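Local coordinates for protein flavin-dependent monooxygenase, oxygenase subunit HsaA (Rhodococcus sp., PDB 2RFQ) that catalyses the FMNH2-dependent ortho-hydroxylation of the steroid intermediate 3-HSA to 3,4-DHSA in cholesterol breakdown, working as the oxygenase component of a two-component monooxygenase, at residues S87-H92 against D113-S118; A121-G126 against A138-S143; Q127-G132 against D199-T204; A151-P156 against F169-E174; E174-D179 against N193-E198. One frame throughout, in Å; residues are numbered along the deposited sequence.

How the contacts relate
Contacts 1 and 4 are buried, contact 2 lies at the surface, and contacts 3 and 5 are partly buried. All five reach one mixed beta-sheet, but contact 1 joins it to a helix, through a histidine and a water, whereas the others pair strand with strand. Contacts 2 and 3 share strand 124-129: the first packs a tryptophan face and selenomethionine, the second is mostly backbone chemistry at a type II turn ending in two glycines, away from annotated sites. Contacts 4 and 5 share E174 and bind the same sulfonate. Contact 4 combines four backbone hydrogen bonds with apolar side chains, while contact 5 adds a salt-bridge network. S142 ties contact 2 to S117 and S118 of contact 1.

Contact 1: residues S87-H92 against D113-S118; sequences SIIGVH and DVRISS
H92 and I116 have CA atoms 6.2 Å apart where helix 87-92 passes strand 116-118; the two axes approach to 7.3 Å and their directions differ by 114°, so the helix runs across the strand. The H92 side chain closes the gap. Its ND1 donates to I116 O over 2.7 Å, with 158° at the hydrogen; the oxygen lies near the imidazole plane, while the donor stands well above the carbonyl plane. Placing CG beside the backbone N of H92 (chi1 -60°) turns the ring back over its own helix, so that I88 O sits above the ring centre on one face. At the far end of the imidazole, H92 NE2 comes within 2.7 Å of the OG of S118, which probably contributes to the FMN site as in relatives. A water accepts from I116 N at 3.0 Å and lies 2.9 Å from I89 O, to which it can donate. In the conformer described, I89 CG2 packs against the carbonyl I116 O at 3.6 Å and the aliphatic R115 CD at 3.9 Å. The polar end of R115 goes on to H147 O and Q45 OE1, and S117 OG is hydrogen-bonded to S142 OG. Helix 233-266 covers I88 through T240 and I241, M41 of helix 38-47 lies against I89 and R115, and I116 packs on W150 and V152 of the adjoining strand 150-159.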
# COMPACT_ATOMS: atom_id res chain seq x y z
N SER A 87 30.52 -2.12 -3.74
CA SER A 87 29.83 -3.14 -4.52
C SER A 87 30.19 -3.06 -6.00
O SER A 87 30.57 -4.06 -6.62
CB SER A 87 28.34 -2.97 -4.37
OG SER A 87 27.66 -4.09 -4.93
N ILE A 88 30.10 -1.85 -6.57
CA ILE A 88 30.30 -1.69 -8.01
C ILE A 88 31.77 -1.91 -8.39
O ILE A 88 32.08 -2.68 -9.32
CB ILE A 88 29.73 -0.35 -8.50
CG1 ILE A 88 28.21 -0.35 -8.27
CG2 ILE A 88 29.95 -0.19 -9.99
CD1 ILE A 88 27.57 1.01 -7.92
N ILE A 89 32.68 -1.27 -7.67
CA ILE A 89 34.10 -1.47 -7.96
C ILE A 89 34.50 -2.94 -7.74
O ILE A 89 35.26 -3.50 -8.51
CB ILE A 89 35.01 -0.48 -7.18
CG1 ILE A 89 34.65 0.97 -7.55
CG2 ILE A 89 36.47 -0.75 -7.47
CD1 ILE A 89 35.71 2.00 -7.21
N GLY A 90 33.95 -3.56 -6.70
CA GLY A 90 34.26 -4.96 -6.42
C GLY A 90 33.80 -5.86 -7.56
O GLY A 90 34.49 -6.81 -7.92
N VAL A 91 32.62 -5.58 -8.12
CA VAL A 91 32.09 -6.46 -9.17
C VAL A 91 32.89 -6.33 -10.47
O VAL A 91 32.89 -7.23 -11.30
CB VAL A 91 30.58 -6.27 -9.39
CG1 VAL A 91 30.30 -5.23 -10.49
CG2 VAL A 91 29.94 -7.62 -9.76
N HIS A 92 33.58 -5.19 -10.66
CA HIS A 92 34.39 -5.03 -11.86
C HIS A 92 35.52 -6.04 -11.92
O HIS A 92 36.01 -6.35 -12.99
CB HIS A 92 34.92 -3.61 -11.98
CG HIS A 92 33.83 -2.60 -12.04
ND1 HIS A 92 33.98 -1.33 -11.53
CD2 HIS A 92 32.55 -2.69 -12.47
CE1 HIS A 92 32.85 -0.66 -11.69
NE2 HIS A 92 31.97 -1.47 -12.25
N ASP A 113 46.26 -5.17 -6.97
CA ASP A 113 45.29 -4.33 -6.22
C ASP A 113 44.69 -3.20 -7.06
O ASP A 113 43.92 -2.40 -6.56
CB ASP A 113 45.94 -3.74 -4.96
CG ASP A 113 46.26 -4.79 -3.93
OD1 ASP A 113 45.33 -5.50 -3.48
OD2 ASP A 113 47.45 -4.92 -3.58
N VAL A 114 45.07 -3.10 -8.33
CA VAL A 114 44.50 -2.05 -9.18
C VAL A 114 42.97 -2.18 -9.27
O VAL A 114 42.45 -3.30 -9.33
CB VAL A 114 45.17 -2.07 -10.57
CG1 VAL A 114 44.37 -1.26 -11.60
CG2 VAL A 114 46.62 -1.56 -10.45
N ARG A 115 42.27 -1.04 -9.27
CA ARG A 115 40.81 -0.98 -9.33
C ARG A 115 40.33 -0.39 -10.66
O ARG A 115 41.06 0.36 -11.34
CB ARG A 115 40.27 -0.14 -8.18
CG ARG A 115 40.39 -0.82 -6.82
CD ARG A 115 39.81 0.06 -5.73
NE ARG A 115 40.70 1.13 -5.30
CZ ARG A 115 41.66 0.98 -4.38
NH1 ARG A 115 41.91 -0.22 -3.84
NH2 ARG A 115 42.42 2.03 -4.04
N ILE A 116 39.10 -0.72 -10.98
CA ILE A 116 38.48 -0.35 -12.26
C ILE A 116 37.13 0.27 -11.91
O ILE A 116 36.44 -0.26 -11.02
CB ILE A 116 38.23 -1.65 -13.11
CG1 ILE A 116 39.55 -2.37 -13.41
CG2 ILE A 116 37.52 -1.36 -14.43
CD1 ILE A 116 39.76 -3.59 -12.53
N SER A 117 36.76 1.38 -12.55
CA SER A 117 35.40 1.93 -12.36
C SER A 117 34.60 1.64 -13.61
O SER A 117 35.15 1.07 -14.58
CB SER A 117 35.43 3.43 -12.01
OG SER A 117 35.77 4.24 -13.13
N SER A 118 33.31 1.97 -13.62
CA SER A 118 32.54 1.68 -14.83
C SER A 118 31.48 2.70 -15.12
O SER A 118 31.14 3.52 -14.26
CB SER A 118 31.83 0.33 -14.70
OG SER A 118 30.82 0.43 -13.70
O HOH W 1 37.96 -2.95 -9.41

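Contact 2: residues A121-G126 against A138-S143; sequences APMGAG and AWAWSS
The open end of the beta hairpin formed by strands 124-129 and 132-142 brings M123 against W139, beside W141, S142 and S143, which probably contribute to the FMN site as in related enzymes. The end-to-end directions of the touching parts are 166° apart, and one backbone bond crosses: A138 N donates to M123 O over 3.0 Å, with 157° at the hydrogen. W139 then slides its indole beneath the chain of the first strand. M123 CB stands over the five-membered ring, 4.1 Å from its centroid and 24° off the normal, a CH-pi contact; on the same face G124 CA comes to 3.4 Å from W139 CZ2. A side chain on G124 would collide with the ring, so the missing CB is what permits this closeness. Beyond CB, M123, a selenomethionine in the crystal, bends at its third torsion and curls along A140: SE lies 3.8 Å from A140 CB, and CE 3.3 Å from A140 O. W139 NE1 is hydrogen-bonded to G154 O on strand 150-159. A leucine in place of W139 would probably leave G154 O without this donor and open a gap under M123 and G124. W141 leans on A346 of the second subunit. The chemistry thus implies a junction held mainly by dispersion over one aromatic face, with the indole N-H fixing how that face is turned.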
# COMPACT_ATOMS: atom_id res chain seq x y z
N ALA A 121 25.88 2.19 -19.00
CA ALA A 121 24.86 2.78 -19.88
C ALA A 121 25.53 3.33 -21.14
O ALA A 121 26.67 3.81 -21.08
CB ALA A 121 24.13 3.90 -19.16
N PRO A 122 24.84 3.26 -22.29
CA PRO A 122 25.52 3.71 -23.50
C PRO A 122 25.60 5.23 -23.56
O PRO A 122 24.62 5.90 -23.89
CB PRO A 122 24.64 3.18 -24.63
CG PRO A 122 23.27 3.03 -24.03
CD PRO A 122 23.48 2.76 -22.55
N MSE A 123 26.77 5.76 -23.22
CA MSE A 123 27.03 7.20 -23.28
C MSE A 123 28.26 7.51 -24.13
O MSE A 123 28.88 8.58 -24.02
CB MSE A 123 27.11 7.78 -21.86
CG MSE A 123 25.75 7.75 -21.19
SE MSE A 123 25.76 8.57 -19.41
CE MSE A 123 26.14 7.00 -18.37
N GLY A 124 28.58 6.55 -25.00
CA GLY A 124 29.65 6.69 -25.97
C GLY A 124 29.60 5.51 -26.92
O GLY A 124 28.69 4.69 -26.83
N ALA A 125 30.56 5.43 -27.82
CA ALA A 125 30.56 4.39 -28.84
C ALA A 125 31.96 4.17 -29.36
O ALA A 125 32.83 5.05 -29.20
CB ALA A 125 29.61 4.78 -30.01
N GLY A 126 32.18 3.02 -30.00
CA GLY A 126 33.48 2.66 -30.54
C GLY A 126 33.37 2.35 -32.02
O GLY A 126 32.58 1.50 -32.42
N ALA A 138 31.11 10.41 -23.14
CA ALA A 138 31.11 11.10 -21.86
C ALA A 138 30.20 10.32 -20.92
O ALA A 138 28.98 10.55 -20.83
CB ALA A 138 30.65 12.57 -22.04
N TRP A 139 30.81 9.38 -20.21
CA TRP A 139 30.09 8.40 -19.42
C TRP A 139 29.90 8.90 -17.98
O TRP A 139 30.84 8.89 -17.18
CB TRP A 139 30.85 7.07 -19.41
CG TRP A 139 30.57 6.16 -20.55
CD1 TRP A 139 29.57 5.24 -20.64
CD2 TRP A 139 31.34 6.04 -21.76
NE1 TRP A 139 29.66 4.54 -21.83
CE2 TRP A 139 30.72 5.03 -22.54
CE3 TRP A 139 32.47 6.70 -22.26
CZ2 TRP A 139 31.23 4.64 -23.79
CZ3 TRP A 139 32.97 6.32 -23.52
CH2 TRP A 139 32.34 5.29 -24.26
N ALA A 140 28.67 9.31 -17.68
CA ALA A 140 28.29 9.80 -16.33
C ALA A 140 28.10 8.66 -15.34
O ALA A 140 28.09 7.48 -15.71
CB ALA A 140 27.00 10.62 -16.42
N TRP A 141 27.95 9.04 -14.08
CA TRP A 141 27.58 8.12 -13.01
C TRP A 141 28.62 7.02 -12.77
O TRP A 141 28.25 5.87 -12.44
CB TRP A 141 26.17 7.52 -13.21
CG TRP A 141 25.07 8.54 -13.53
CD1 TRP A 141 24.85 9.15 -14.73
CD2 TRP A 141 24.03 9.01 -12.65
NE1 TRP A 141 23.76 9.99 -14.65
CE2 TRP A 141 23.24 9.92 -13.39
CE3 TRP A 141 23.69 8.74 -11.32
CZ2 TRP A 141 22.13 10.58 -12.83
CZ3 TRP A 141 22.58 9.38 -10.77
CH2 TRP A 141 21.81 10.30 -11.53
N SER A 142 29.92 7.34 -12.90
CA SER A 142 30.96 6.33 -12.65
C SER A 142 31.33 6.38 -11.17
O SER A 142 32.25 7.07 -10.76
CB SER A 142 32.19 6.54 -13.55
OG SER A 142 33.06 5.41 -13.46
N SER A 143 30.58 5.63 -10.37
CA SER A 143 30.77 5.62 -8.93
C SER A 143 32.19 5.24 -8.55
O SER A 143 32.72 4.22 -9.02
CB SER A 143 29.80 4.65 -8.25
OG SER A 143 28.46 5.04 -8.53

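Contact 3: residues Q127-G132 against D199-T204; sequences QVVDGG and DVFVPT
T204 N donates to G131 O over 3.0 Å, with 161° at the hydrogen and the donor tilted 26° from the carbonyl plane. T204 OG1 lies 3.2 Å from the same G131 O, at best a weak bond whose proton may go to another acceptor. G131 O is further met by P203 CA, in a CA-H...O contact of 3.4 Å, and the reciprocal contact runs from G132 CA to V202 O at 3.3 Å. These mark G132 and P203 as an antiparallel non-hydrogen-bonded pair, at which any CB on G132 would strike V202 O. The type II turn from V129 to G132 presents the G131 carbonyl, and reciprocal V129-G132 backbone bonds close it. Outside this polar core lies F201: with its CG anti to the backbone N (chi1 174°), the ring reaches the turn, CZ 3.3 Å from G131 O, and V129 CG2 meets its edge 3.9 Å from CE1. The turn joins strand 124-129 to strand 132-142, and the latter continues the pairing, since V202 and V200 bond through their backbones to Y133 and V135. D199 and V200 both face V135 as a G1 bulge, where the chain turns a corner. V128, on the other flank, pairs with I158 of strand 150-159.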
# COMPACT_ATOMS: atom_id res chain seq x y z
N GLN A 127 34.15 3.04 -32.84
CA GLN A 127 34.18 2.79 -34.29
C GLN A 127 35.26 1.78 -34.61
O GLN A 127 36.39 1.93 -34.16
CB GLN A 127 34.47 4.10 -35.04
CG GLN A 127 34.98 3.93 -36.46
CD GLN A 127 33.91 3.41 -37.41
OE1 GLN A 127 32.75 3.84 -37.34
NE2 GLN A 127 34.30 2.52 -38.33
N VAL A 128 34.92 0.78 -35.42
CA VAL A 128 35.88 -0.21 -35.89
C VAL A 128 37.01 0.48 -36.64
O VAL A 128 36.76 1.28 -37.56
CB VAL A 128 35.19 -1.28 -36.78
CG1 VAL A 128 36.22 -2.18 -37.49
CG2 VAL A 128 34.25 -2.14 -35.96
N VAL A 129 38.25 0.16 -36.26
CA VAL A 129 39.47 0.59 -36.96
C VAL A 129 40.45 -0.57 -36.92
O VAL A 129 40.23 -1.53 -36.18
CB VAL A 129 40.13 1.86 -36.32
CG1 VAL A 129 39.20 3.05 -36.41
CG2 VAL A 129 40.62 1.60 -34.87
N ASP A 130 41.51 -0.51 -37.72
CA ASP A 130 42.52 -1.56 -37.67
C ASP A 130 43.03 -1.72 -36.24
O ASP A 130 43.48 -0.75 -35.62
CB ASP A 130 43.69 -1.22 -38.59
CG ASP A 130 43.33 -1.33 -40.06
OD1 ASP A 130 42.26 -1.90 -40.40
OD2 ASP A 130 44.13 -0.84 -40.89
N GLY A 131 42.93 -2.94 -35.71
CA GLY A 131 43.52 -3.26 -34.41
C GLY A 131 42.60 -3.02 -33.22
O GLY A 131 43.00 -3.29 -32.09
N GLY A 132 41.39 -2.54 -33.48
CA GLY A 132 40.46 -2.26 -32.37
C GLY A 132 39.40 -1.24 -32.73
O GLY A 132 38.66 -1.43 -33.71
N ASP A 199 38.50 10.49 -28.84
CA ASP A 199 39.31 9.98 -29.95
C ASP A 199 40.40 9.02 -29.46
O ASP A 199 41.58 9.16 -29.80
CB ASP A 199 39.92 11.17 -30.72
CG ASP A 199 40.62 10.75 -32.00
OD1 ASP A 199 40.15 9.80 -32.67
OD2 ASP A 199 41.66 11.39 -32.33
N VAL A 200 39.99 8.06 -28.64
CA VAL A 200 40.93 7.13 -28.00
C VAL A 200 40.93 5.77 -28.68
O VAL A 200 39.87 5.19 -28.92
CB VAL A 200 40.57 6.98 -26.49
CG1 VAL A 200 41.28 5.78 -25.87
CG2 VAL A 200 40.86 8.27 -25.72
N PHE A 201 42.12 5.26 -28.97
CA PHE A 201 42.27 3.94 -29.54
C PHE A 201 42.16 2.92 -28.42
O PHE A 201 42.87 3.02 -27.42
CB PHE A 201 43.61 3.78 -30.24
CG PHE A 201 43.85 2.40 -30.71
CD1 PHE A 201 43.14 1.90 -31.80
CD2 PHE A 201 44.75 1.56 -30.05
CE1 PHE A 201 43.32 0.61 -32.23
CE2 PHE A 201 44.95 0.24 -30.49
CZ PHE A 201 44.22 -0.24 -31.56
N VAL A 202 41.27 1.95 -28.61
CA VAL A 202 41.12 0.83 -27.68
C VAL A 202 41.37 -0.46 -28.47
O VAL A 202 40.65 -0.75 -29.43
CB VAL A 202 39.71 0.82 -27.04
CG1 VAL A 202 39.57 -0.40 -26.10
CG2 VAL A 202 39.47 2.14 -26.26
N PRO A 203 42.41 -1.23 -28.08
CA PRO A 203 42.74 -2.45 -28.85
C PRO A 203 41.71 -3.56 -28.66
O PRO A 203 41.06 -3.63 -27.60
CB PRO A 203 44.08 -2.88 -28.26
CG PRO A 203 44.04 -2.35 -26.85
CD PRO A 203 43.34 -1.02 -26.95
N THR A 204 41.55 -4.39 -29.69
CA THR A 204 40.62 -5.52 -29.71
C THR A 204 40.59 -6.32 -28.41
O THR A 204 39.51 -6.63 -27.88
CB THR A 204 40.94 -6.46 -30.88
OG1 THR A 204 40.84 -5.71 -32.10
CG2 THR A 204 39.98 -7.64 -30.91

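Contact 4: residues A151-P156 against F169-E174; sequences AVLGGP and FLIPRE. With 1PS (3-pyridinium-1-ylpropane-1-sulfonate), chain F.
A151 and I171 form the first hydrogen-bonded pair, A151 N giving to I171 O over 2.8 Å and I171 N returning a bond to A151 O. V152 comes next, in a non-hydrogen-bonded pair with L170; its CG1 touches L170 CD1 at 3.8 Å on the sheet face opposite to A151 and I171. The two strands make an antiparallel hairpin, directions 143° apart, within the beta domain of the acyl-CoA dehydrogenase fold. L153 restores the bonded register with F169, whose N reaches L153 O at 2.8 Å with 172° at the hydrogen. L153 shares the face of A151 and I171, where its CD1 meets I171 CD1 at 4.0 Å, the side chains at about a right angle; V195 and V197 lie against it. Beyond G155, P156 O approaches the edge of the F169 ring, 3.8 Å from CZ. At the other end of the hairpin, just past the end of the second strand, R173, in a 3-10 turn, sends its extended chain to the bound 3-pyridinium-1-ylpropane-1-sulfonate. There R173 NE donates to O3 of the sulfonate at 3.0 Å and NH2 to O2 at 2.7 Å, the sulfur lying in the guanidinium plane, so the anion is gripped side-on by two nearly straight bonds. D146 and A148 O also hold this guanidinium. Replacement of R173 by a leucine would probably cost the sulfonate both of these bonds and deprive the D146 carboxylate of this cationic partner.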
# COMPACT_ATOMS: atom_id res chain seq x y z
N ALA A 151 38.79 2.15 -16.55
CA ALA A 151 37.32 2.12 -16.57
C ALA A 151 36.85 1.13 -17.59
O ALA A 151 37.51 0.92 -18.62
CB ALA A 151 36.75 3.50 -16.89
N VAL A 152 35.72 0.48 -17.31
CA VAL A 152 35.02 -0.29 -18.34
C VAL A 152 33.73 0.44 -18.68
O VAL A 152 32.92 0.81 -17.80
CB VAL A 152 34.75 -1.75 -17.93
CG1 VAL A 152 36.05 -2.55 -17.94
CG2 VAL A 152 34.07 -1.84 -16.55
N LEU A 153 33.59 0.73 -19.97
CA LEU A 153 32.62 1.69 -20.45
C LEU A 153 31.72 1.03 -21.48
O LEU A 153 32.22 0.51 -22.48
CB LEU A 153 33.35 2.91 -21.04
CG LEU A 153 34.26 3.64 -20.02
CD1 LEU A 153 35.10 4.70 -20.72
CD2 LEU A 153 33.44 4.24 -18.91
N GLY A 154 30.41 1.03 -21.21
CA GLY A 154 29.46 0.30 -22.07
C GLY A 154 29.03 1.12 -23.28
O GLY A 154 28.76 2.32 -23.18
N GLY A 155 28.98 0.48 -24.44
CA GLY A 155 28.49 1.20 -25.60
C GLY A 155 28.43 0.32 -26.82
O GLY A 155 28.93 -0.81 -26.80
N PRO A 156 27.81 0.84 -27.89
CA PRO A 156 27.79 0.09 -29.13
C PRO A 156 29.11 0.18 -29.88
O PRO A 156 29.86 1.17 -29.76
CB PRO A 156 26.68 0.79 -29.94
CG PRO A 156 26.80 2.23 -29.52
CD PRO A 156 27.13 2.15 -28.02
N PHE A 169 34.24 -1.28 -23.25
CA PHE A 169 35.59 -0.87 -23.61
C PHE A 169 36.40 -0.68 -22.34
O PHE A 169 36.02 0.12 -21.47
CB PHE A 169 35.55 0.45 -24.38
CG PHE A 169 34.67 0.40 -25.61
CD1 PHE A 169 35.14 -0.15 -26.81
CD2 PHE A 169 33.38 0.92 -25.57
CE1 PHE A 169 34.31 -0.19 -27.92
CE2 PHE A 169 32.54 0.89 -26.71
CZ PHE A 169 33.01 0.34 -27.87
N LEU A 170 37.53 -1.38 -22.24
CA LEU A 170 38.43 -1.23 -21.08
C LEU A 170 39.49 -0.19 -21.44
O LEU A 170 40.25 -0.38 -22.40
CB LEU A 170 39.11 -2.58 -20.75
CG LEU A 170 40.25 -2.58 -19.71
CD1 LEU A 170 39.77 -2.23 -18.30
CD2 LEU A 170 40.96 -3.98 -19.73
N ILE A 171 39.51 0.91 -20.70
CA ILE A 171 40.35 2.06 -21.03
C ILE A 171 41.15 2.51 -19.80
O ILE A 171 40.58 2.61 -18.70
CB ILE A 171 39.48 3.25 -21.55
CG1 ILE A 171 38.60 2.77 -22.71
CG2 ILE A 171 40.38 4.43 -21.96
CD1 ILE A 171 37.85 3.88 -23.51
N PRO A 172 42.48 2.73 -19.96
CA PRO A 172 43.22 3.16 -18.79
C PRO A 172 43.03 4.64 -18.50
O PRO A 172 42.73 5.42 -19.41
CB PRO A 172 44.68 2.88 -19.19
CG PRO A 172 44.68 3.16 -20.70
CD PRO A 172 43.35 2.59 -21.16
N ARG A 173 43.25 5.04 -17.25
CA ARG A 173 43.00 6.42 -16.86
C ARG A 173 43.85 7.47 -17.58
O ARG A 173 43.42 8.61 -17.69
CB ARG A 173 43.11 6.56 -15.33
CG ARG A 173 42.63 7.90 -14.81
CD ARG A 173 42.27 7.75 -13.37
NE ARG A 173 42.02 9.06 -12.78
CZ ARG A 173 41.71 9.25 -11.50
NH1 ARG A 173 41.58 8.19 -10.69
NH2 ARG A 173 41.51 10.50 -11.05
N GLU A 174 45.02 7.10 -18.09
CA GLU A 174 45.84 8.06 -18.83
C GLU A 174 45.12 8.50 -20.11
O GLU A 174 45.43 9.55 -20.68
CB GLU A 174 47.20 7.45 -19.16
CG GLU A 174 47.11 6.26 -20.10
CD GLU A 174 48.37 5.43 -20.16
OE1 GLU A 174 48.93 5.10 -19.09
OE2 GLU A 174 48.79 5.09 -21.28
S1 1PS F . 41.86 12.66 -14.19
O1 1PS F . 40.93 13.51 -14.97
O2 1PS F . 41.42 12.57 -12.77
O3 1PS F . 42.01 11.27 -14.75

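Contact 5: residues E174-D179 against N193-E198; sequences EDYRID and NTVVVE. With 1PS (3-pyridinium-1-ylpropane-1-sulfonate), chain F.
The short strand 177-179, which lines the sulfonate pocket, pairs R177 with V196 and D179 with T194 of strand 193-198. R177 N donates to V196 O at 3.0 Å and V196 N to R177 O at 2.8 Å; D179 and T194 exchange a like pair. Between them I178 faces V195 in a non-hydrogen-bonded pair, so its N points outward and donates instead to O1 of the bound 3-pyridinium-1-ylpropane-1-sulfonate at 2.9 Å, with 174° at the hydrogen. Y176, whose CG stands between the backbone N and the carbonyl carbon (chi1 59°), lays one ring face over V195; CG1 of V195 is 3.8 Å from the centroid, a CH-pi contact, and A151 and I171 also border the tyrosine. This antiparallel edge carries a salt-bridge network on the face of R177, D179 and V196. R177 holds the D179 carboxylate side-on, NE to OD1 at 2.8 Å and NH2 to OD2 at 2.9 Å, both oxygens met on their syn sides. A long bridge runs from R177 NH1 to E198 OE1 at 3.6 Å, the two planes 78° apart. V196 CG1 lies over one guanidinium face, 3.7 Å from R177 NH2, and a water joins D175 O to E198 N.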
# COMPACT_ATOMS: atom_id res chain seq x y z
N GLU A 174 45.02 7.10 -18.09
CA GLU A 174 45.84 8.06 -18.83
C GLU A 174 45.12 8.50 -20.11
O GLU A 174 45.43 9.55 -20.68
CB GLU A 174 47.20 7.45 -19.16
CG GLU A 174 47.11 6.26 -20.10
CD GLU A 174 48.37 5.43 -20.16
OE1 GLU A 174 48.93 5.10 -19.09
OE2 GLU A 174 48.79 5.09 -21.28
N ASP A 175 44.13 7.72 -20.54
CA ASP A 175 43.36 7.99 -21.76
C ASP A 175 42.01 8.67 -21.56
O ASP A 175 41.27 8.90 -22.52
CB ASP A 175 43.18 6.72 -22.60
CG ASP A 175 44.47 6.24 -23.24
OD1 ASP A 175 45.41 7.05 -23.41
OD2 ASP A 175 44.52 5.03 -23.59
N TYR A 176 41.66 8.99 -20.31
CA TYR A 176 40.40 9.71 -20.09
C TYR A 176 40.51 10.79 -19.05
O TYR A 176 41.48 10.83 -18.30
CB TYR A 176 39.24 8.76 -19.76
CG TYR A 176 39.38 7.86 -18.55
CD1 TYR A 176 39.16 8.33 -17.25
CD2 TYR A 176 39.66 6.51 -18.73
CE1 TYR A 176 39.24 7.46 -16.14
CE2 TYR A 176 39.75 5.63 -17.64
CZ TYR A 176 39.54 6.12 -16.35
OH TYR A 176 39.65 5.22 -15.30
N ARG A 177 39.51 11.67 -19.02
CA ARG A 177 39.44 12.76 -18.05
C ARG A 177 38.19 12.57 -17.19
O ARG A 177 37.14 12.16 -17.70
CB ARG A 177 39.36 14.10 -18.80
CG ARG A 177 39.41 15.32 -17.93
CD ARG A 177 39.20 16.60 -18.75
NE ARG A 177 37.80 16.87 -19.08
CZ ARG A 177 37.29 16.91 -20.31
NH1 ARG A 177 38.08 16.70 -21.36
NH2 ARG A 177 36.00 17.19 -20.49
N ILE A 178 38.30 12.86 -15.90
CA ILE A 178 37.14 12.80 -15.02
C ILE A 178 36.67 14.23 -14.76
O ILE A 178 37.47 15.07 -14.30
CB ILE A 178 37.47 12.09 -13.69
CG1 ILE A 178 37.76 10.59 -13.92
CG2 ILE A 178 36.32 12.24 -12.72
CD1 ILE A 178 38.33 9.84 -12.70
N ASP A 179 35.40 14.50 -15.07
CA ASP A 179 34.78 15.81 -14.81
C ASP A 179 33.95 15.74 -13.54
O ASP A 179 33.10 14.85 -13.41
CB ASP A 179 33.90 16.23 -15.99
CG ASP A 179 34.72 16.75 -17.16
OD1 ASP A 179 35.95 16.96 -17.00
OD2 ASP A 179 34.13 16.95 -18.23
N ASN A 193 31.27 10.61 -10.83
CA ASN A 193 31.59 11.62 -11.83
C ASN A 193 31.64 11.06 -13.25
O ASN A 193 31.30 9.89 -13.47
CB ASN A 193 32.86 12.35 -11.39
CG ASN A 193 32.59 13.29 -10.25
OD1 ASN A 193 33.33 13.32 -9.24
ND2 ASN A 193 31.52 14.05 -10.38
N THR A 194 32.03 11.91 -14.21
CA THR A 194 31.84 11.61 -15.62
C THR A 194 33.17 11.38 -16.29
O THR A 194 34.09 12.20 -16.17
CB THR A 194 31.04 12.76 -16.33
OG1 THR A 194 29.74 12.87 -15.72
CG2 THR A 194 30.88 12.51 -17.82
N VAL A 195 33.26 10.26 -16.99
CA VAL A 195 34.49 9.80 -17.62
C VAL A 195 34.42 10.19 -19.09
O VAL A 195 33.56 9.70 -19.84
CB VAL A 195 34.67 8.29 -17.45
CG1 VAL A 195 35.84 7.78 -18.31
CG2 VAL A 195 34.88 7.94 -15.95
N VAL A 196 35.31 11.10 -19.47
CA VAL A 196 35.27 11.74 -20.79
C VAL A 196 36.40 11.16 -21.64
O VAL A 196 37.58 11.19 -21.24
CB VAL A 196 35.40 13.28 -20.69
CG1 VAL A 196 35.38 13.90 -22.10
CG2 VAL A 196 34.27 13.88 -19.83
N VAL A 197 36.01 10.63 -22.79
CA VAL A 197 36.91 9.88 -23.68
C VAL A 197 36.86 10.55 -25.05
O VAL A 197 35.79 10.70 -25.62
CB VAL A 197 36.48 8.38 -23.76
CG1 VAL A 197 37.38 7.59 -24.72
CG2 VAL A 197 36.48 7.73 -22.38
N GLU A 198 38.02 10.98 -25.55
CA GLU A 198 38.09 11.74 -26.80
C GLU A 198 39.05 11.11 -27.80
O GLU A 198 40.27 11.16 -27.61
CB GLU A 198 38.47 13.20 -26.54
CG GLU A 198 37.52 13.89 -25.57
CD GLU A 198 37.86 15.34 -25.30
OE1 GLU A 198 36.98 16.06 -24.78
OE2 GLU A 198 38.99 15.78 -25.63
S1 1PS F . 41.86 12.66 -14.19
O1 1PS F . 40.93 13.51 -14.97
O2 1PS F . 41.42 12.57 -12.77
O3 1PS F . 42.01 11.27 -14.75
O HOH W 2 40.36 11.08 -24.03